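Local coordinates for thymocyte nuclear protein 1 (PDB 2AR1) that is of unknown function but carries an EVE domain of the PUA clan, a fold whose relatives bind nucleic acids, some of them recognising modified bases, at residues S26-F31 with S70-P75; D63-Y68 with A81-L86; R136-M141 with A160-M165. All coordinates share one frame; numbering follows the deposited sequence.

Interaction 1: S26-F31 with S70-P75; sequences SEPHKF and SNTKEP
Where strands 21-26 and 64-69 end side by side in the mixed sheet of this EVE domain, Ser26, Glu27 and Pro28 meet Ser70, Asn71 and Thr72 in a surface contact between two loops. It illustrates how a parallel ladder gives way to side-chain contacts once its strands stop. Ser70 N donates to Ser26 O at 3.0 Å, nearly straight at hydrogen. Since the backbone of Ser26 also bonds to Tyr68, the bond extends the parallel pairing by one more link. Beyond it the first chain curls tightly: Glu27 O accepts from both Lys30 N and Phe31 N, while Ser26 OG bonds Phe31 O within the same bend. The side chain of Ser26 lies about 4 Å from a bound glycerol, which probably comes from the crystallisation liquor. Across the contact, Glu27 CA points its hydrogen at Ser70 O, 3.4 Å away. With CG anti to its carbonyl carbon (chi1 -63°) and the rest extended, Glu27 runs out beside Asn71, and its carboxylate stacks on the amide with the planes 20° apart; OE2 sits 3.4 Å from Asn71 CB. A long salt bridge from Lys30 pulls at OE1, and Lys30 has a second acid partner in Glu99. Next in the chain, Pro28 packs its CG obliquely on Thr72, 3.7 Å from CB. One water completes the joint, lying 2.7 Å from His29 ND1 and donating to Asn71 O at 2.9 Å.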
ATOM      1  N   SER A  26       2.125  -2.997  -4.701  1.00 20.84           N
ATOM      2  CA  SER A  26       1.252  -3.675  -5.656  1.00 18.03           C
ATOM      3  C   SER A  26       2.049  -3.909  -6.895  1.00 18.28           C
ATOM      4  O   SER A  26       2.808  -3.024  -7.279  1.00 20.74           O
ATOM      5  CB  SER A  26      -0.026  -2.871  -5.942  1.00 20.80           C
ATOM      6  OG  SER A  26      -0.950  -3.688  -6.627  1.00 21.77           O
ATOM      7  N   GLU A  27       1.896  -5.063  -7.538  1.00 18.02           N
ATOM      8  CA  GLU A  27       2.641  -5.283  -8.795  1.00 17.76           C
ATOM      9  C   GLU A  27       1.804  -4.677  -9.928  1.00 16.77           C
ATOM     10  O   GLU A  27       0.645  -5.088 -10.127  1.00 19.12           O
ATOM     11  CB  GLU A  27       2.908  -6.728  -9.033  1.00 16.93           C
ATOM     12  CG  GLU A  27       3.829  -7.335  -7.881  1.00 19.91           C
ATOM     13  CD  GLU A  27       4.152  -8.814  -8.048  1.00 24.82           C
ATOM     14  OE1 GLU A  27       3.709  -9.450  -9.024  1.00 23.49           O
ATOM     15  OE2 GLU A  27       4.877  -9.337  -7.168  1.00 32.61           O
ATOM     16  N   PRO A  28       2.355  -3.684 -10.641  1.00 18.86           N
ATOM     17  CA  PRO A  28       1.449  -2.979 -11.570  1.00 18.10           C
ATOM     18  C   PRO A  28       0.861  -3.732 -12.757  1.00 19.86           C
ATOM     19  O   PRO A  28      -0.078  -3.261 -13.361  1.00 19.68           O
ATOM     20  CB  PRO A  28       2.309  -1.836 -12.144  1.00 20.24           C
ATOM     21  CG  PRO A  28       3.673  -2.205 -11.894  1.00 17.99           C
ATOM     22  CD  PRO A  28       3.702  -3.101 -10.674  1.00 16.47           C
ATOM     23  N   HIS A  29       1.400  -4.872 -13.119  1.00 20.63           N
ATOM     24  CA  HIS A  29       0.806  -5.666 -14.180  1.00 20.05           C
ATOM     25  C   HIS A  29      -0.443  -6.403 -13.665  1.00 21.22           C
ATOM     26  O   HIS A  29      -1.243  -6.912 -14.441  1.00 22.74           O
ATOM     27  CB  HIS A  29       1.816  -6.651 -14.757  1.00 19.74           C
ATOM     28  CG  HIS A  29       2.134  -7.783 -13.835  1.00 18.86           C
ATOM     29  ND1 HIS A  29       2.708  -7.587 -12.607  1.00 22.10           N
ATOM     30  CD2 HIS A  29       1.977  -9.118 -13.980  1.00 16.47           C
ATOM     31  CE1 HIS A  29       2.897  -8.762 -12.034  1.00 17.33           C
ATOM     32  NE2 HIS A  29       2.449  -9.704 -12.838  1.00 17.52           N
ATOM     33  N   LYS A  30      -0.612  -6.423 -12.351  1.00 20.21           N
ATOM     34  CA  LYS A  30      -1.792  -6.984 -11.688  1.00 20.66           C
ATOM     35  C   LYS A  30      -2.730  -5.878 -11.303  1.00 21.50           C
ATOM     36  O   LYS A  30      -3.911  -5.932 -11.649  1.00 19.86           O
ATOM     37  CB  LYS A  30      -1.405  -7.752 -10.419  1.00 20.82           C
ATOM     38  CG  LYS A  30      -0.855  -9.144 -10.657  1.00 19.11           C
ATOM     39  CD  LYS A  30      -0.453  -9.811  -9.358  1.00 20.19           C
ATOM     40  CE  LYS A  30       0.489 -10.964  -9.613  1.00 20.21           C
ATOM     41  NZ  LYS A  30       0.820 -11.698  -8.304  1.00 18.41           N
ATOM     42  N   PHE A  31      -2.208  -4.868 -10.605  1.00 21.44           N
ATOM     43  CA  PHE A  31      -3.033  -3.764 -10.154  1.00 19.51           C
ATOM     44  C   PHE A  31      -2.152  -2.556  -9.931  1.00 17.77           C
ATOM     45  O   PHE A  31      -1.306  -2.532  -9.028  1.00 18.99           O
ATOM     46  CB  PHE A  31      -3.764  -4.191  -8.882  1.00 19.47           C
ATOM     47  CG  PHE A  31      -4.770  -3.187  -8.360  1.00 18.12           C
ATOM     48  CD1 PHE A  31      -6.076  -3.203  -8.817  1.00 21.39           C
ATOM     49  CD2 PHE A  31      -4.414  -2.245  -7.434  1.00 17.04           C
ATOM     50  CE1 PHE A  31      -7.005  -2.294  -8.367  1.00 23.20           C
ATOM     51  CE2 PHE A  31      -5.364  -1.354  -6.927  1.00 19.46           C
ATOM     52  CZ  PHE A  31      -6.655  -1.366  -7.421  1.00 25.10           C
ATOM     53  N   SER A  70       5.786  -2.542  -7.184  1.00 22.98           N
ATOM     54  CA  SER A  70       6.812  -3.520  -6.935  1.00 25.45           C
ATOM     55  C   SER A  70       6.943  -4.518  -8.061  1.00 24.78           C
ATOM     56  O   SER A  70       6.016  -4.643  -8.904  1.00 22.09           O
ATOM     57  CB  SER A  70       6.521  -4.266  -5.603  1.00 25.58           C
ATOM     58  OG  SER A  70       5.213  -4.826  -5.612  1.00 27.32           O
ATOM     59  N   ASN A  71       8.112  -5.179  -8.114  1.00 27.15           N
ATOM     60  CA  ASN A  71       8.307  -6.319  -8.993  1.00 27.96           C
ATOM     61  C   ASN A  71       8.021  -5.886 -10.443  1.00 27.09           C
ATOM     62  O   ASN A  71       7.208  -6.470 -11.179  1.00 26.25           O
ATOM     63  CB  ASN A  71       7.392  -7.470  -8.542  1.00 31.31           C
ATOM     64  CG  ASN A  71       7.705  -8.789  -9.257  1.00 36.65           C
ATOM     65  OD1 ASN A  71       8.656  -9.485  -8.916  1.00 41.11           O
ATOM     66  ND2 ASN A  71       6.892  -9.122 -10.276  1.00 43.80           N
ATOM     67  N   THR A  72       8.716  -4.835 -10.848  1.00 28.21           N
ATOM     68  CA  THR A  72       8.503  -4.242 -12.162  1.00 26.12           C
ATOM     69  C   THR A  72       9.778  -3.552 -12.621  1.00 23.74           C
ATOM     70  O   THR A  72      10.680  -3.373 -11.810  1.00 24.87           O
ATOM     71  CB  THR A  72       7.249  -3.251 -12.123  1.00 25.71           C
ATOM     72  OG1 THR A  72       6.929  -2.804 -13.438  1.00 25.72           O
ATOM     73  CG2 THR A  72       7.477  -2.029 -11.207  1.00 25.16           C
ATOM     74  N   LYS A  73       9.820  -3.107 -13.880  1.00 23.12           N
ATOM     75  CA  LYS A  73      10.959  -2.384 -14.425  1.00 24.20           C
ATOM     76  C   LYS A  73      11.303  -1.093 -13.696  1.00 24.24           C
ATOM     77  O   LYS A  73      12.465  -0.743 -13.583  1.00 27.32           O
ATOM     78  CB  LYS A  73      10.708  -2.054 -15.912  1.00 24.46           C
ATOM     79  CG  LYS A  73      11.965  -1.602 -16.701  1.00 29.31           C
ATOM     80  CD  LYS A  73      11.588  -1.475 -18.158  1.00 33.98           C
ATOM     81  CE  LYS A  73      10.610  -0.329 -18.428  1.00 40.59           C
ATOM     82  NZ  LYS A  73      10.650   0.068 -19.876  1.00 44.36           N
ATOM     83  N   GLU A  74      10.294  -0.348 -13.264  1.00 24.07           N
ATOM     84  CA  GLU A  74      10.516   0.935 -12.622  1.00 24.02           C
ATOM     85  C   GLU A  74       9.815   0.914 -11.252  1.00 21.65           C
ATOM     86  O   GLU A  74       8.724   1.481 -11.083  1.00 19.86           O
ATOM     87  CB  GLU A  74      10.035   2.110 -13.503  1.00 25.62           C
ATOM     88  CG  GLU A  74      10.875   2.436 -14.716  1.00 32.83           C
ATOM     89  CD  GLU A  74      12.343   2.785 -14.424  1.00 38.64           C
ATOM     90  OE1 GLU A  74      12.625   3.476 -13.412  1.00 39.06           O
ATOM     91  OE2 GLU A  74      13.215   2.347 -15.225  1.00 43.29           O
ATOM     92  N   PRO A  75      10.398   0.202 -10.302  1.00 21.33           N
ATOM     93  CA  PRO A  75       9.749   0.180  -9.005  1.00 19.73           C
ATOM     94  C   PRO A  75       9.837   1.560  -8.391  1.00 18.48           C
ATOM     95  O   PRO A  75      10.813   2.247  -8.551  1.00 19.17           O
ATOM     96  CB  PRO A  75      10.580  -0.830  -8.173  1.00 21.95           C
ATOM     97  CG  PRO A  75      11.840  -0.870  -8.815  1.00 24.38           C
ATOM     98  CD  PRO A  75      11.628  -0.599 -10.305  1.00 22.81           C
TER
HETATM   99  O   HOH W   1       4.624  -5.670 -12.356  1.00 37.03           O

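Interaction 2: D63-Y68 with A81-L86; sequences DKVLFY and AEVVRL
Glu82 and Lys64 face each other as an antiparallel non-hydrogen-bonded pair, next to Val65 and Ala81, which form the hydrogen-bonded one. Followed outward, Glu82 shows how a polar residue can use its whole length: CB lies beside Asp63 O, CG comes within 3.6 Å of the same oxygen, and OE1 makes a salt bridge with Lys64 NZ at 3.5 Å, while Lys118 and Val120 of strand 113-128 also touch the side chain. CG is anti to the backbone N (chi1 177°) and the chain stays extended, whereas Lys64 bends at chi2 and chi3 to bring its amine over to the acid. That amine also donates to a water which in turn donates to Ala81 O, tying the lysine back to the partner strand. Ala81 O is therefore gripped twice, since Val65 N donates to it as well, by a rather bent bond of 138° at hydrogen. The return bond from Ala81 N to Val65 O is much straighter, and Val83 N reaches Asp63 O at 2.8 Å. On the face away from the salt bridge, Val65 CB rests 3.9 Å from Ala81 CB, and Val65 CG2 meets Val83 CG2 at 4.0 Å, the two valines crossing at about a right angle. The carboxylate of Asp63 is turned to other partners, the backbone N of Ser60 and His20 and the indole of Trp22. The short strand axes lie at 134°, well off exactly antiparallel, and a classic beta bulge follows at Val84 and Arg85, both facing Asp116. Strands 64-69 and 76-89 thus form a strongly twisted beta hairpin, lying in the sheet between strands 21-26 and 113-128 of the PUA-like fold.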
ATOM      1  N   ASP A  63      -6.338   7.639   7.008  1.00 17.03           N
ATOM      2  CA  ASP A  63      -4.907   7.422   6.816  1.00 17.46           C
ATOM      3  C   ASP A  63      -4.366   7.504   5.344  1.00 19.66           C
ATOM      4  O   ASP A  63      -5.028   7.097   4.351  1.00 17.68           O
ATOM      5  CB  ASP A  63      -4.512   6.061   7.414  1.00 19.58           C
ATOM      6  CG  ASP A  63      -4.405   6.053   8.918  1.00 16.53           C
ATOM      7  OD1 ASP A  63      -4.646   7.073   9.632  1.00 17.87           O
ATOM      8  OD2 ASP A  63      -4.193   4.928   9.443  1.00 19.49           O
ATOM      9  N   LYS A  64      -3.166   8.042   5.254  1.00 16.21           N
ATOM     10  CA  LYS A  64      -2.601   8.379   3.920  1.00 18.96           C
ATOM     11  C   LYS A  64      -1.815   7.186   3.474  1.00 18.52           C
ATOM     12  O   LYS A  64      -1.179   6.514   4.289  1.00 18.26           O
ATOM     13  CB  LYS A  64      -1.768   9.663   4.018  1.00 22.13           C
ATOM     14  CG  LYS A  64      -2.480  10.922   4.355  1.00 30.34           C
ATOM     15  CD  LYS A  64      -3.608  11.157   3.382  1.00 32.60           C
ATOM     16  CE  LYS A  64      -3.893  12.597   3.021  1.00 42.73           C
ATOM     17  NZ  LYS A  64      -4.468  12.603   1.631  1.00 44.01           N
ATOM     18  N   VAL A  65      -1.745   6.948   2.159  1.00 15.70           N
ATOM     19  CA  VAL A  65      -1.114   5.782   1.596  1.00 16.32           C
ATOM     20  C   VAL A  65      -0.248   6.145   0.380  1.00 17.93           C
ATOM     21  O   VAL A  65      -0.756   6.774  -0.560  1.00 18.58           O
ATOM     22  CB  VAL A  65      -2.199   4.790   1.141  1.00 17.36           C
ATOM     23  CG1 VAL A  65      -1.597   3.717   0.296  1.00 17.97           C
ATOM     24  CG2 VAL A  65      -2.858   4.166   2.284  1.00 17.27           C
ATOM     25  N   LEU A  66       1.016   5.760   0.411  1.00 15.72           N
ATOM     26  CA  LEU A  66       1.961   5.720  -0.783  1.00 15.00           C
ATOM     27  C   LEU A  66       1.641   4.476  -1.540  1.00 16.66           C
ATOM     28  O   LEU A  66       1.731   3.371  -1.016  1.00 18.09           O
ATOM     29  CB  LEU A  66       3.408   5.778  -0.355  1.00 16.25           C
ATOM     30  CG  LEU A  66       3.784   6.968   0.500  1.00 17.49           C
ATOM     31  CD1 LEU A  66       5.145   6.856   1.135  1.00 18.39           C
ATOM     32  CD2 LEU A  66       3.617   8.251  -0.263  1.00 19.03           C
ATOM     33  N   PHE A  67       1.296   4.664  -2.836  1.00 15.83           N
ATOM     34  CA  PHE A  67       1.008   3.549  -3.708  1.00 17.34           C
ATOM     35  C   PHE A  67       2.363   3.168  -4.372  1.00 17.54           C
ATOM     36  O   PHE A  67       2.885   3.915  -5.197  1.00 18.51           O
ATOM     37  CB  PHE A  67      -0.012   3.945  -4.755  1.00 18.59           C
ATOM     38  CG  PHE A  67      -0.651   2.777  -5.441  1.00 16.64           C
ATOM     39  CD1 PHE A  67       0.004   2.043  -6.360  1.00 16.63           C
ATOM     40  CD2 PHE A  67      -1.987   2.462  -5.158  1.00 21.07           C
ATOM     41  CE1 PHE A  67      -0.608   0.929  -6.987  1.00 18.61           C
ATOM     42  CE2 PHE A  67      -2.655   1.391  -5.822  1.00 19.95           C
ATOM     43  CZ  PHE A  67      -1.956   0.607  -6.708  1.00 20.81           C
ATOM     44  N   TYR A  68       2.873   2.008  -4.063  1.00 18.73           N
ATOM     45  CA  TYR A  68       4.202   1.605  -4.491  1.00 16.95           C
ATOM     46  C   TYR A  68       4.098   0.474  -5.462  1.00 19.77           C
ATOM     47  O   TYR A  68       3.556  -0.562  -5.129  1.00 19.05           O
ATOM     48  CB  TYR A  68       5.062   1.175  -3.281  1.00 17.28           C
ATOM     49  CG  TYR A  68       6.501   0.813  -3.589  1.00 17.80           C
ATOM     50  CD1 TYR A  68       6.822  -0.455  -3.997  1.00 22.11           C
ATOM     51  CD2 TYR A  68       7.513   1.755  -3.499  1.00 19.40           C
ATOM     52  CE1 TYR A  68       8.140  -0.825  -4.243  1.00 19.84           C
ATOM     53  CE2 TYR A  68       8.831   1.413  -3.784  1.00 18.66           C
ATOM     54  CZ  TYR A  68       9.133   0.134  -4.202  1.00 19.52           C
ATOM     55  OH  TYR A  68      10.446  -0.160  -4.481  1.00 20.05           O
ATOM     56  N   ALA A  81      -2.991   7.159  -2.213  1.00 16.36           N
ATOM     57  CA  ALA A  81      -4.322   6.734  -1.873  1.00 18.05           C
ATOM     58  C   ALA A  81      -4.669   7.155  -0.426  1.00 17.13           C
ATOM     59  O   ALA A  81      -3.857   7.764   0.297  1.00 15.56           O
ATOM     60  CB  ALA A  81      -4.475   5.237  -2.030  1.00 18.67           C
ATOM     61  N   GLU A  82      -5.859   6.787  -0.034  1.00 20.74           N
ATOM     62  CA  GLU A  82      -6.368   7.143   1.324  1.00 19.53           C
ATOM     63  C   GLU A  82      -7.247   6.022   1.839  1.00 18.71           C
ATOM     64  O   GLU A  82      -7.948   5.420   1.090  1.00 17.54           O
ATOM     65  CB  GLU A  82      -7.079   8.459   1.314  1.00 22.40           C
ATOM     66  CG  GLU A  82      -7.659   8.819   2.607  1.00 22.21           C
ATOM     67  CD  GLU A  82      -8.234  10.245   2.611  1.00 30.29           C
ATOM     68  OE1 GLU A  82      -7.644  11.089   1.913  1.00 32.95           O
ATOM     69  OE2 GLU A  82      -9.242  10.528   3.350  1.00 30.88           O
ATOM     70  N   VAL A  83      -7.084   5.624   3.104  1.00 15.57           N
ATOM     71  CA  VAL A  83      -7.927   4.570   3.621  1.00 17.79           C
ATOM     72  C   VAL A  83      -9.388   5.082   3.769  1.00 17.72           C
ATOM     73  O   VAL A  83      -9.667   6.147   4.389  1.00 18.93           O
ATOM     74  CB  VAL A  83      -7.371   4.068   4.999  1.00 17.90           C
ATOM     75  CG1 VAL A  83      -8.330   3.081   5.678  1.00 17.57           C
ATOM     76  CG2 VAL A  83      -5.970   3.471   4.769  1.00 18.84           C
ATOM     77  N   VAL A  84     -10.355   4.339   3.212  1.00 18.01           N
ATOM     78  CA  VAL A  84     -11.766   4.691   3.409  1.00 18.64           C
ATOM     79  C   VAL A  84     -12.704   3.714   4.174  1.00 18.82           C
ATOM     80  O   VAL A  84     -13.811   4.063   4.492  1.00 18.89           O
ATOM     81  CB  VAL A  84     -12.471   5.127   2.093  1.00 18.88           C
ATOM     82  CG1 VAL A  84     -11.752   6.357   1.514  1.00 22.92           C
ATOM     83  CG2 VAL A  84     -12.503   3.985   1.104  1.00 20.12           C
ATOM     84  N   ARG A  85     -12.225   2.517   4.481  1.00 21.08           N
ATOM     85  CA  ARG A  85     -12.946   1.642   5.372  1.00 19.52           C
ATOM     86  C   ARG A  85     -11.950   0.828   6.194  1.00 18.18           C
ATOM     87  O   ARG A  85     -10.938   0.366   5.680  1.00 19.63           O
ATOM     88  CB  ARG A  85     -13.801   0.654   4.610  1.00 21.78           C
ATOM     89  CG  ARG A  85     -14.864   0.039   5.553  1.00 24.62           C
ATOM     90  CD  ARG A  85     -15.560  -1.202   5.072  1.00 25.96           C
ATOM     91  NE  ARG A  85     -16.691  -1.558   5.967  1.00 25.07           N
ATOM     92  CZ  ARG A  85     -16.571  -2.159   7.167  1.00 27.83           C
ATOM     93  NH1 ARG A  85     -15.361  -2.479   7.725  1.00 24.98           N
ATOM     94  NH2 ARG A  85     -17.694  -2.449   7.829  1.00 28.78           N
ATOM     95  N   LEU A  86     -12.317   0.586   7.454  1.00 21.14           N
ATOM     96  CA  LEU A  86     -11.527  -0.270   8.296  1.00 22.86           C
ATOM     97  C   LEU A  86     -11.513  -1.738   7.879  1.00 21.24           C
ATOM     98  O   LEU A  86     -12.416  -2.204   7.233  1.00 21.07           O
ATOM     99  CB  LEU A  86     -12.074  -0.200   9.707  1.00 23.23           C
ATOM    100  CG  LEU A  86     -12.004   1.104  10.493  1.00 23.87           C
ATOM    101  CD1 LEU A  86     -12.649   0.888  11.808  1.00 26.35           C
ATOM    102  CD2 LEU A  86     -10.588   1.539  10.693  1.00 22.79           C
TER
HETATM  103  O   HOH W   2      -2.578  10.415   0.587  1.00 33.78           O

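Interaction 3: R136-M141 with A160-M165; sequences RELQKM and AYILRM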
ATOM      1  N   ARG A 136      18.781  11.086   2.763  1.00 15.12           N
ATOM      2  CA  ARG A 136      19.073  10.795   4.199  1.00 15.16           C
ATOM      3  C   ARG A 136      17.772  10.652   5.008  1.00 16.83           C
ATOM      4  O   ARG A 136      17.690   9.806   5.942  1.00 15.75           O
ATOM      5  CB  ARG A 136      19.824  11.970   4.797  1.00 14.47           C
ATOM      6  CG  ARG A 136      20.151  11.835   6.308  1.00 17.87           C
ATOM      7  CD  ARG A 136      20.792  10.536   6.534  1.00 16.75           C
ATOM      8  NE  ARG A 136      21.336  10.437   7.878  1.00 26.33           N
ATOM      9  CZ  ARG A 136      22.279   9.559   8.228  1.00 28.89           C
ATOM     10  NH1 ARG A 136      22.786   8.703   7.332  1.00 36.51           N
ATOM     11  NH2 ARG A 136      22.705   9.537   9.473  1.00 25.52           N
ATOM     12  N   GLU A 137      16.766  11.454   4.655  1.00 14.58           N
ATOM     13  CA  GLU A 137      15.491  11.564   5.356  1.00 15.26           C
ATOM     14  C   GLU A 137      14.712  10.266   5.293  1.00 16.33           C
ATOM     15  O   GLU A 137      13.841  10.038   6.100  1.00 17.59           O
ATOM     16  CB  GLU A 137      14.720  12.717   4.766  1.00 13.79           C
ATOM     17  CG  GLU A 137      15.375  14.028   5.139  1.00 12.74           C
ATOM     18  CD  GLU A 137      16.391  14.573   4.164  1.00 16.91           C
ATOM     19  OE1 GLU A 137      16.895  13.804   3.319  1.00 18.72           O
ATOM     20  OE2 GLU A 137      16.736  15.769   4.341  1.00 18.52           O
ATOM     21  N   LEU A 138      15.094   9.398   4.342  1.00 15.22           N
ATOM     22  CA  LEU A 138      14.339   8.176   4.130  1.00 18.33           C
ATOM     23  C   LEU A 138      15.123   6.948   4.591  1.00 17.14           C
ATOM     24  O   LEU A 138      14.626   5.841   4.410  1.00 17.77           O
ATOM     25  CB  LEU A 138      13.954   8.061   2.661  1.00 18.56           C
ATOM     26  CG  LEU A 138      13.156   9.227   2.083  1.00 17.95           C
ATOM     27  CD1 LEU A 138      12.883   8.891   0.594  1.00 22.15           C
ATOM     28  CD2 LEU A 138      11.997   9.474   2.917  1.00 16.11           C
ATOM     29  N   GLN A 139      16.342   7.114   5.151  1.00 20.53           N
ATOM     30  CA  GLN A 139      17.266   6.024   5.518  1.00 19.35           C
ATOM     31  C   GLN A 139      16.637   4.927   6.370  1.00 20.04           C
ATOM     32  O   GLN A 139      17.047   3.768   6.291  1.00 20.77           O
ATOM     33  CB  GLN A 139      18.524   6.611   6.234  1.00 18.96           C
ATOM     34  CG  GLN A 139      19.739   5.733   6.180  1.00 28.12           C
ATOM     35  CD  GLN A 139      20.297   5.579   4.775  1.00 27.91           C
ATOM     36  OE1 GLN A 139      19.591   5.707   3.796  1.00 32.16           O
ATOM     37  NE2 GLN A 139      21.558   5.288   4.695  1.00 32.65           N
ATOM     38  N   LYS A 140      15.671   5.286   7.205  1.00 18.41           N
ATOM     39  CA  LYS A 140      15.024   4.333   8.170  1.00 18.93           C
ATOM     40  C   LYS A 140      13.712   3.737   7.679  1.00 20.42           C
ATOM     41  O   LYS A 140      12.986   3.159   8.475  1.00 20.25           O
ATOM     42  CB  LYS A 140      14.744   4.950   9.607  1.00 22.27           C
ATOM     43  CG  LYS A 140      15.808   5.887  10.222  1.00 26.24           C
ATOM     44  CD  LYS A 140      15.241   6.699  11.444  1.00 34.57           C
ATOM     45  CE  LYS A 140      14.959   5.821  12.631  1.00 37.29           C
ATOM     46  NZ  LYS A 140      14.323   6.576  13.791  1.00 45.34           N
ATOM     47  N   MET A 141      13.283   4.006   6.447  1.00 14.09           N
ATOM     48  CA  MET A 141      12.049   3.360   5.939  1.00 15.28           C
ATOM     49  C   MET A 141      12.158   1.819   6.029  1.00 13.63           C
ATOM     50  O   MET A 141      13.154   1.164   5.747  1.00 17.66           O
ATOM     51  CB  MET A 141      11.665   3.762   4.460  1.00 15.83           C
ATOM     52  CG  MET A 141      11.488   5.215   4.167  1.00 17.72           C
ATOM     53  SD  MET A 141      10.989   5.413   2.415  1.00 21.22           S
ATOM     54  CE  MET A 141       9.250   5.043   2.540  1.00 21.87           C
ATOM     55  N   ALA A 160       6.242  13.142   4.203  1.00 18.51           N
ATOM     56  CA  ALA A 160       6.453  14.570   3.816  1.00 19.95           C
ATOM     57  C   ALA A 160       7.572  14.640   2.747  1.00 19.33           C
ATOM     58  O   ALA A 160       7.438  15.338   1.741  1.00 17.33           O
ATOM     59  CB  ALA A 160       6.918  15.305   5.012  1.00 22.21           C
ATOM     60  N   TYR A 161       8.688  13.966   3.024  1.00 16.46           N
ATOM     61  CA  TYR A 161       9.877  14.035   2.141  1.00 16.51           C
ATOM     62  C   TYR A 161       9.581  13.476   0.739  1.00 15.24           C
ATOM     63  O   TYR A 161       9.929  14.072  -0.342  1.00 16.28           O
ATOM     64  CB  TYR A 161      11.050  13.400   2.866  1.00 16.84           C
ATOM     65  CG  TYR A 161      12.313  13.948   2.224  1.00 16.00           C
ATOM     66  CD1 TYR A 161      12.854  13.400   1.035  1.00 19.15           C
ATOM     67  CD2 TYR A 161      12.915  15.125   2.735  1.00 13.80           C
ATOM     68  CE1 TYR A 161      13.970  13.914   0.471  1.00 14.37           C
ATOM     69  CE2 TYR A 161      14.049  15.664   2.181  1.00 16.87           C
ATOM     70  CZ  TYR A 161      14.596  15.093   1.010  1.00 12.21           C
ATOM     71  OH  TYR A 161      15.706  15.589   0.287  1.00 15.92           O
ATOM     72  N   ILE A 162       8.822  12.383   0.726  1.00 17.21           N
ATOM     73  CA  ILE A 162       8.433  11.698  -0.518  1.00 17.76           C
ATOM     74  C   ILE A 162       7.524  12.567  -1.372  1.00 16.90           C
ATOM     75  O   ILE A 162       7.776  12.665  -2.559  1.00 16.36           O
ATOM     76  CB  ILE A 162       7.910  10.266  -0.251  1.00 19.52           C
ATOM     77  CG1 ILE A 162       9.044   9.445   0.294  1.00 15.51           C
ATOM     78  CG2 ILE A 162       7.170   9.659  -1.410  1.00 18.71           C
ATOM     79  CD1 ILE A 162       8.698   7.989   0.827  1.00 18.41           C
ATOM     80  N   LEU A 163       6.566  13.230  -0.783  1.00 14.51           N
ATOM     81  CA  LEU A 163       5.670  14.136  -1.485  1.00 13.91           C
ATOM     82  C   LEU A 163       6.493  15.303  -2.010  1.00 13.81           C
ATOM     83  O   LEU A 163       6.296  15.736  -3.147  1.00 13.19           O
ATOM     84  CB  LEU A 163       4.486  14.548  -0.622  1.00 14.22           C
ATOM     85  CG  LEU A 163       3.321  13.525  -0.737  1.00 14.15           C
ATOM     86  CD1 LEU A 163       3.533  12.191  -0.205  1.00 12.14           C
ATOM     87  CD2 LEU A 163       2.153  14.125  -0.038  1.00 18.66           C
ATOM     88  N   ARG A 164       7.461  15.796  -1.255  1.00 15.42           N
ATOM     89  CA  ARG A 164       8.383  16.853  -1.694  1.00 15.26           C
ATOM     90  C   ARG A 164       9.155  16.413  -2.922  1.00 15.22           C
ATOM     91  O   ARG A 164       9.385  17.150  -3.851  1.00 13.59           O
ATOM     92  CB  ARG A 164       9.310  17.256  -0.545  1.00 15.17           C
ATOM     93  CG  ARG A 164      10.616  17.805  -0.975  1.00 17.78           C
ATOM     94  CD  ARG A 164      11.730  17.818   0.088  1.00 19.95           C
ATOM     95  NE  ARG A 164      12.942  18.380  -0.510  1.00 21.70           N
ATOM     96  CZ  ARG A 164      13.964  18.938   0.133  1.00 20.05           C
ATOM     97  NH1 ARG A 164      13.943  19.048   1.432  1.00 22.49           N
ATOM     98  NH2 ARG A 164      14.980  19.464  -0.568  1.00 16.49           N
ATOM     99  N   MET A 165       9.671  15.206  -2.872  1.00 14.76           N
ATOM    100  CA  MET A 165      10.377  14.634  -4.029  1.00 15.69           C
ATOM    101  C   MET A 165       9.541  14.562  -5.329  1.00 14.47           C
ATOM    102  O   MET A 165      10.049  14.801  -6.442  1.00 13.77           O
ATOM    103  CB  MET A 165      10.910  13.261  -3.696  1.00 19.54           C
ATOM    104  CG  MET A 165      12.035  13.306  -2.706  1.00 19.08           C
ATOM    105  SD  MET A 165      12.463  11.628  -2.088  1.00 17.69           S
ATOM    106  CE  MET A 165      13.198  10.955  -3.413  1.00 16.98           C
TER
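Two torsions set Glu137 against Tyr161: the tyrosine ring swings out with CG anti to its backbone N (chi1 -158°), and the glutamate bends at chi2 (92°), which lays it along the ring. Glu137 CB makes a CH-pi contact over the ring face, 3.9 Å from its centroid. Further out, the carboxylate stacks on the same face with its plane 20° from the ring, CD only 3.3 Å from Tyr161 CE2. Arg164 CD lies over the rim of the opposite face, and Tyr161 OH lies over the centre of one guanidinium face. Deeper in, the 3-10 segment 136-138 presents Leu138 to helix 156-169. CD1 touches Ile162 CG1 and Met165 SD, both at 3.9 Å, while CD2 packs on Tyr161 CB. At the end of the type I beta turn from Leu138, Met141 CE meets Ile162 CD1 tip to tip at 3.5 Å, closer than usual for two carbons. Leu132 backs both Leu138 and Ile162. The joint is thus a buried apolar seam with Glu137 and Arg164 at its more exposed margin. A carboxylate against pi electrons is not in itself favourable, and may be eased in part by Arg164, though that charge is shared with Glu168.

The three contacts sample one EVE domain from sheet to surface. Interactions 2 and 3 are buried, interaction 1 lies at the surface. Interaction 2 is held within the sheet by backbone ladder bonds; interaction 1 sits at the end of the same sheet, where loops rely on one backbone bond, a water, polar stacking and the packing of Pro28 on Thr72. They adjoin at strand 64-69: Ser26 N probably bonds Tyr68 O, and Phe31 and Ser26 pack on Phe67. Interaction 3 joins a loop to helix 156-169 through side chains. It touches interaction 2 where Leu66 packs against Ile162 and Leu163, placing that helix against the sheet. Interactions 1 and 3 stay about 10 Å apart at their nearest atoms.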